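Local structure of uncharacterized protein (Staphylococcus aureus subsp. aureus, 4H0A) at residues 52-63 with 72-82. The protein is of unknown function but belongs to the CAP (cysteine-rich secretory protein) family, with a CAP-associated N-terminal region ahead of the CAP part. Residues are numbered along the deposited sequence; the frame is centred on the assembly and turned at random. Where two conformers were deposited one is given.
With EDO (1,2-ethanediol), chain E.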
loop_
_atom_site.group_PDB
_atom_site.type_symbol
_atom_site.label_atom_id
_atom_site.label_comp_id
_atom_site.label_asym_id
_atom_site.label_seq_id
_atom_site.Cartn_x
_atom_site.Cartn_y
_atom_site.Cartn_z
ATOM N N LEU A 52 -4.794 20.478 -5.044
ATOM C CA LEU A 52 -3.414 20.002 -4.857
ATOM C C LEU A 52 -2.516 20.446 -5.993
ATOM O O LEU A 52 -1.355 20.778 -5.753
ATOM C CB LEU A 52 -3.358 18.479 -4.750
ATOM C CG LEU A 52 -4.226 17.831 -3.687
ATOM C CD1 LEU A 52 -3.913 16.361 -3.606
ATOM C CD2 LEU A 52 -4.024 18.479 -2.305
ATOM N N THR A 53 -3.029 20.438 -7.233
ATOM C CA THR A 53 -2.248 20.893 -8.381
ATOM C C THR A 53 -1.820 22.351 -8.143
ATOM O O THR A 53 -0.685 22.694 -8.442
ATOM C CB THR A 53 -3.030 20.692 -9.684
ATOM O OG1 THR A 53 -3.135 19.282 -9.901
ATOM C CG2 THR A 53 -2.355 21.350 -10.885
ATOM N N SER A 54 -2.692 23.177 -7.549
ATOM C CA SER A 54 -2.354 24.564 -7.213
ATOM C C SER A 54 -1.275 24.641 -6.121
ATOM O O SER A 54 -0.342 25.429 -6.246
ATOM C CB SER A 54 -3.597 25.319 -6.748
ATOM O OG SER A 54 -4.511 25.475 -7.822
ATOM N N LYS A 55 -1.397 23.823 -5.066
ATOM C CA LYS A 55 -0.451 23.806 -3.948
ATOM C C LYS A 55 0.926 23.228 -4.340
ATOM O O LYS A 55 1.947 23.839 -4.023
ATOM C CB LYS A 55 -1.039 22.982 -2.782
ATOM C CG LYS A 55 -0.241 23.037 -1.473
ATOM C CD LYS A 55 -0.748 22.021 -0.433
ATOM C CE LYS A 55 -1.757 22.594 0.538
ATOM N NZ LYS A 55 -1.107 23.337 1.654
ATOM N N PHE A 56 0.956 22.048 -4.982
ATOM C CA PHE A 56 2.201 21.339 -5.308
ATOM C C PHE A 56 2.657 21.415 -6.753
ATOM O O PHE A 56 3.734 20.903 -7.066
ATOM C CB PHE A 56 2.013 19.849 -5.004
ATOM C CG PHE A 56 1.566 19.537 -3.602
ATOM C CD1 PHE A 56 2.236 20.068 -2.507
ATOM C CD2 PHE A 56 0.542 18.634 -3.370
ATOM C CE1 PHE A 56 1.861 19.733 -1.207
ATOM C CE2 PHE A 56 0.166 18.304 -2.071
ATOM C CZ PHE A 56 0.821 18.863 -0.995
ATOM N N GLY A 57 1.854 21.984 -7.630
ATOM C CA GLY A 57 2.173 21.957 -9.044
ATOM C C GLY A 57 1.657 20.643 -9.606
ATOM O O GLY A 57 0.959 19.886 -8.924
ATOM N N GLN A 58 2.053 20.326 -10.817
ATOM C CA GLN A 58 1.557 19.141 -11.498
ATOM C C GLN A 58 2.052 17.842 -10.853
ATOM O O GLN A 58 3.189 17.762 -10.397
ATOM C CB GLN A 58 1.984 19.189 -12.968
ATOM C CG GLN A 58 1.405 20.400 -13.733
ATOM C CD GLN A 58 -0.087 20.297 -13.973
ATOM O OE1 GLN A 58 -0.584 19.278 -14.445
ATOM N NE2 GLN A 58 -0.840 21.356 -13.695
ATOM N N ALA A 59 1.193 16.821 -10.831
ATOM C CA ALA A 59 1.543 15.516 -10.278
ATOM C C ALA A 59 2.662 14.875 -11.088
ATOM O O ALA A 59 2.847 15.181 -12.271
ATOM C CB ALA A 59 0.323 14.604 -10.255
ATOM N N ASP A 60 3.419 13.994 -10.440
ATOM C CA ASP A 60 4.530 13.300 -11.089
ATOM C C ASP A 60 4.028 12.241 -12.061
ATOM O O ASP A 60 4.639 12.018 -13.101
ATOM C CB ASP A 60 5.430 12.650 -10.025
ATOM C CG ASP A 60 6.116 13.694 -9.159
ATOM O OD1 ASP A 60 6.926 14.472 -9.699
ATOM O OD2 ASP A 60 5.780 13.788 -7.966
ATOM N N ARG A 61 2.910 11.612 -11.714
ATOM C CA ARG A 61 2.322 10.503 -12.443
ATOM C C ARG A 61 0.803 10.563 -12.287
ATOM O O ARG A 61 0.347 10.801 -11.167
ATOM C CB ARG A 61 2.889 9.226 -11.755
ATOM C CG ARG A 61 2.877 7.969 -12.534
ATOM C CD ARG A 61 3.873 6.938 -12.044
ATOM N NE ARG A 61 3.839 6.656 -10.596
ATOM C CZ ARG A 61 3.293 5.594 -10.002
ATOM N NH1 ARG A 61 2.622 4.695 -10.709
ATOM N NH2 ARG A 61 3.409 5.429 -8.686
ATOM N N VAL A 62 0.024 10.367 -13.367
ATOM C CA VAL A 62 -1.449 10.316 -13.300
ATOM C C VAL A 62 -1.879 9.130 -14.123
ATOM O O VAL A 62 -1.453 9.032 -15.270
ATOM C CB VAL A 62 -2.147 11.605 -13.793
ATOM C CG1 VAL A 62 -3.678 11.472 -13.728
ATOM C CG2 VAL A 62 -1.663 12.824 -13.003
ATOM N N TYR A 63 -2.709 8.231 -13.562
ATOM C CA TYR A 63 -3.121 7.027 -14.278
ATOM C C TYR A 63 -4.469 6.494 -13.809
ATOM O O TYR A 63 -4.805 6.596 -12.628
ATOM C CB TYR A 63 -2.066 5.918 -14.090
ATOM C CG TYR A 63 -1.679 5.680 -12.647
ATOM C CD1 TYR A 63 -0.714 6.462 -12.027
ATOM C CD2 TYR A 63 -2.272 4.664 -11.902
ATOM C CE1 TYR A 63 -0.361 6.259 -10.694
ATOM C CE2 TYR A 63 -1.913 4.437 -10.575
ATOM C CZ TYR A 63 -0.959 5.241 -9.969
ATOM O OH TYR A 63 -0.623 5.018 -8.649
ATOM N N TYR A 72 -3.153 10.088 -8.620
ATOM C CA TYR A 72 -2.196 11.178 -8.809
ATOM C C TYR A 72 -1.091 10.948 -7.830
ATOM O O TYR A 72 -1.385 10.804 -6.641
ATOM C CB TYR A 72 -2.848 12.549 -8.546
ATOM C CG TYR A 72 -3.875 12.964 -9.568
ATOM C CD1 TYR A 72 -5.120 12.347 -9.623
ATOM C CD2 TYR A 72 -3.632 14.027 -10.435
ATOM C CE1 TYR A 72 -6.062 12.709 -10.584
ATOM C CE2 TYR A 72 -4.577 14.417 -11.381
ATOM C CZ TYR A 72 -5.784 13.741 -11.462
ATOM O OH TYR A 72 -6.726 14.122 -12.375
ATOM N N VAL A 73 0.166 10.918 -8.279
ATOM C CA VAL A 73 1.255 10.717 -7.334
ATOM C C VAL A 73 2.015 12.017 -7.222
ATOM O O VAL A 73 2.409 12.585 -8.243
ATOM C CB VAL A 73 2.162 9.535 -7.738
ATOM C CG1 VAL A 73 3.300 9.335 -6.728
ATOM C CG2 VAL A 73 1.330 8.262 -7.879
ATOM N N PHE A 74 2.215 12.498 -5.984
ATOM C CA PHE A 74 2.987 13.705 -5.711
ATOM C C PHE A 74 4.115 13.323 -4.788
ATOM O O PHE A 74 3.854 12.748 -3.732
ATOM C CB PHE A 74 2.124 14.786 -5.048
ATOM C CG PHE A 74 0.956 15.275 -5.846
ATOM C CD1 PHE A 74 -0.287 14.657 -5.739
ATOM C CD2 PHE A 74 1.068 16.399 -6.656
ATOM C CE1 PHE A 74 -1.384 15.143 -6.443
ATOM C CE2 PHE A 74 -0.035 16.888 -7.351
ATOM C CZ PHE A 74 -1.253 16.258 -7.242
ATOM N N LYS A 75 5.355 13.625 -5.150
ATOM C CA LYS A 75 6.441 13.252 -4.253
ATOM C C LYS A 75 7.616 14.182 -4.333
ATOM O O LYS A 75 7.853 14.831 -5.346
ATOM C CB LYS A 75 6.905 11.826 -4.548
ATOM C CG LYS A 75 7.336 11.585 -5.971
ATOM C CD LYS A 75 7.863 10.183 -6.182
ATOM C CE LYS A 75 8.566 10.077 -7.519
ATOM N NZ LYS A 75 9.238 8.767 -7.690
ATOM N N ASP A 76 8.367 14.219 -3.239
ATOM C CA ASP A 76 9.596 14.984 -3.143
ATOM C C ASP A 76 10.453 14.314 -2.061
ATOM O O ASP A 76 10.066 13.268 -1.539
ATOM C CB ASP A 76 9.306 16.480 -2.888
ATOM C CG ASP A 76 8.694 16.861 -1.552
ATOM O OD1 ASP A 76 8.759 16.045 -0.609
ATOM O OD2 ASP A 76 8.186 17.996 -1.437
ATOM N N LYS A 77 11.602 14.870 -1.738
ATOM C CA LYS A 77 12.493 14.262 -0.752
ATOM C C LYS A 77 11.827 13.974 0.599
ATOM O O LYS A 77 12.150 12.946 1.190
ATOM C CB LYS A 77 13.741 15.147 -0.513
ATOM C CG LYS A 77 14.827 14.462 0.307
ATOM C CD LYS A 77 16.185 15.162 0.185
ATOM C CE LYS A 77 16.980 14.698 -1.015
ATOM N NZ LYS A 77 18.339 15.307 -1.048
ATOM N N ASN A 78 10.920 14.853 1.087
ATOM C CA ASN A 78 10.323 14.711 2.415
ATOM C C ASN A 78 8.866 14.249 2.431
ATOM O O ASN A 78 8.299 14.127 3.523
ATOM C CB ASN A 78 10.411 16.038 3.158
ATOM C CG ASN A 78 11.816 16.589 3.202
ATOM O OD1 ASN A 78 12.771 15.876 3.543
ATOM N ND2 ASN A 78 11.988 17.854 2.834
ATOM N N SER A 79 8.262 13.951 1.279
ATOM C CA SER A 79 6.868 13.531 1.288
ATOM C C SER A 79 6.540 12.627 0.123
ATOM O O SER A 79 7.212 12.662 -0.909
ATOM C CB SER A 79 5.959 14.753 1.248
ATOM O OG SER A 79 6.189 15.516 0.074
ATOM N N TYR A 80 5.494 11.813 0.305
ATOM C CA TYR A 80 5.024 10.895 -0.716
ATOM C C TYR A 80 3.526 10.750 -0.585
ATOM O O TYR A 80 3.055 10.364 0.487
ATOM C CB TYR A 80 5.735 9.543 -0.564
ATOM C CG TYR A 80 5.338 8.560 -1.641
ATOM C CD1 TYR A 80 5.933 8.597 -2.899
ATOM C CD2 TYR A 80 4.299 7.655 -1.437
ATOM C CE1 TYR A 80 5.522 7.746 -3.920
ATOM C CE2 TYR A 80 3.892 6.783 -2.447
ATOM C CZ TYR A 80 4.504 6.835 -3.689
ATOM O OH TYR A 80 4.117 5.951 -4.668
ATOM N N TYR A 81 2.771 11.066 -1.651
ATOM C CA TYR A 81 1.314 10.969 -1.645
ATOM C C TYR A 81 0.779 10.205 -2.845
ATOM O O TYR A 81 1.187 10.507 -3.971
ATOM C CB TYR A 81 0.685 12.373 -1.686
ATOM C CG TYR A 81 1.218 13.351 -0.669
ATOM C CD1 TYR A 81 0.762 13.339 0.646
ATOM C CD2 TYR A 81 2.123 14.341 -1.035
ATOM C CE1 TYR A 81 1.207 14.278 1.573
ATOM C CE2 TYR A 81 2.564 15.291 -0.118
ATOM C CZ TYR A 81 2.105 15.254 1.188
ATOM O OH TYR A 81 2.511 16.194 2.110
ATOM N N ILE A 82 -0.138 9.256 -2.620
ATOM C CA ILE A 82 -0.910 8.602 -3.676
ATOM C C ILE A 82 -2.318 9.105 -3.442
ATOM O O ILE A 82 -2.941 8.740 -2.438
ATOM C CB ILE A 82 -0.845 7.055 -3.752
ATOM C CG1 ILE A 82 0.606 6.563 -3.900
ATOM C CG2 ILE A 82 -1.731 6.565 -4.948
ATOM C CD1 ILE A 82 0.772 5.036 -3.674
HETATM C C1 EDO E . 5.399 18.102 -3.819
HETATM O O1 EDO E . 5.464 17.343 -5.004
HETATM C C2 EDO E . 4.639 17.305 -2.751
HETATM O O2 EDO E . 4.729 18.016 -1.529
#
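The ring of Phe74 is the tightly packed centre of this contact. Ala59 CB sits over one face, 3.9 Å from the ring centroid, in a CH-pi contact. Phe56 CD2 lies over the opposite face, and the two phenyl planes meet obliquely at 53°. The carbonyl O of Gly57 meets the ring edge in plane, 3.5 Å from Phe74 CE2. Leu52 CB closes in on Phe74 CZ at 3.9 Å. With CG beside its backbone N (chi1 -61°), the Phe74 ring is directed between the helix end and the loop. Phe56 also approaches Tyr81, with planes near parallel but slid apart; the three rings form an aromatic cluster.

Hydrogen bonds join residues 60-61 to the strand 72-76. Asp60 N donates to Val73 O at 2.8 Å, and Val73 N donates to Arg61 O at 2.9 Å. The Asp60 carboxylate reaches two residues further along the strand, where OD2 accepts from Lys75 N at 2.9 Å. The rim is looser. At one end exposed Val62 lays CG1 over the Tyr72 ring, 3.9 Å from its centroid. At the other, a 1,2-ethanediol, probably from the crystallisation liquor, lies over a face of the Phe56 ring and makes weak bonds to Ser79 and Asp76.

On the other sheet face, Arg61 lies alongside Val73, and Val73 CG2 lies over a face of its guanidinium, 3.6 Å from Arg61 NH2. Arg61, Lys75 and Tyr80 converge there on Glu211 of helix 201-219. Strand 61-65 is the outermost strand of an antiparallel sheet, paired with 69-76 and followed by 79-86. Helix 50-56 packs on one face of this sheet, and helix 201-219 on the other.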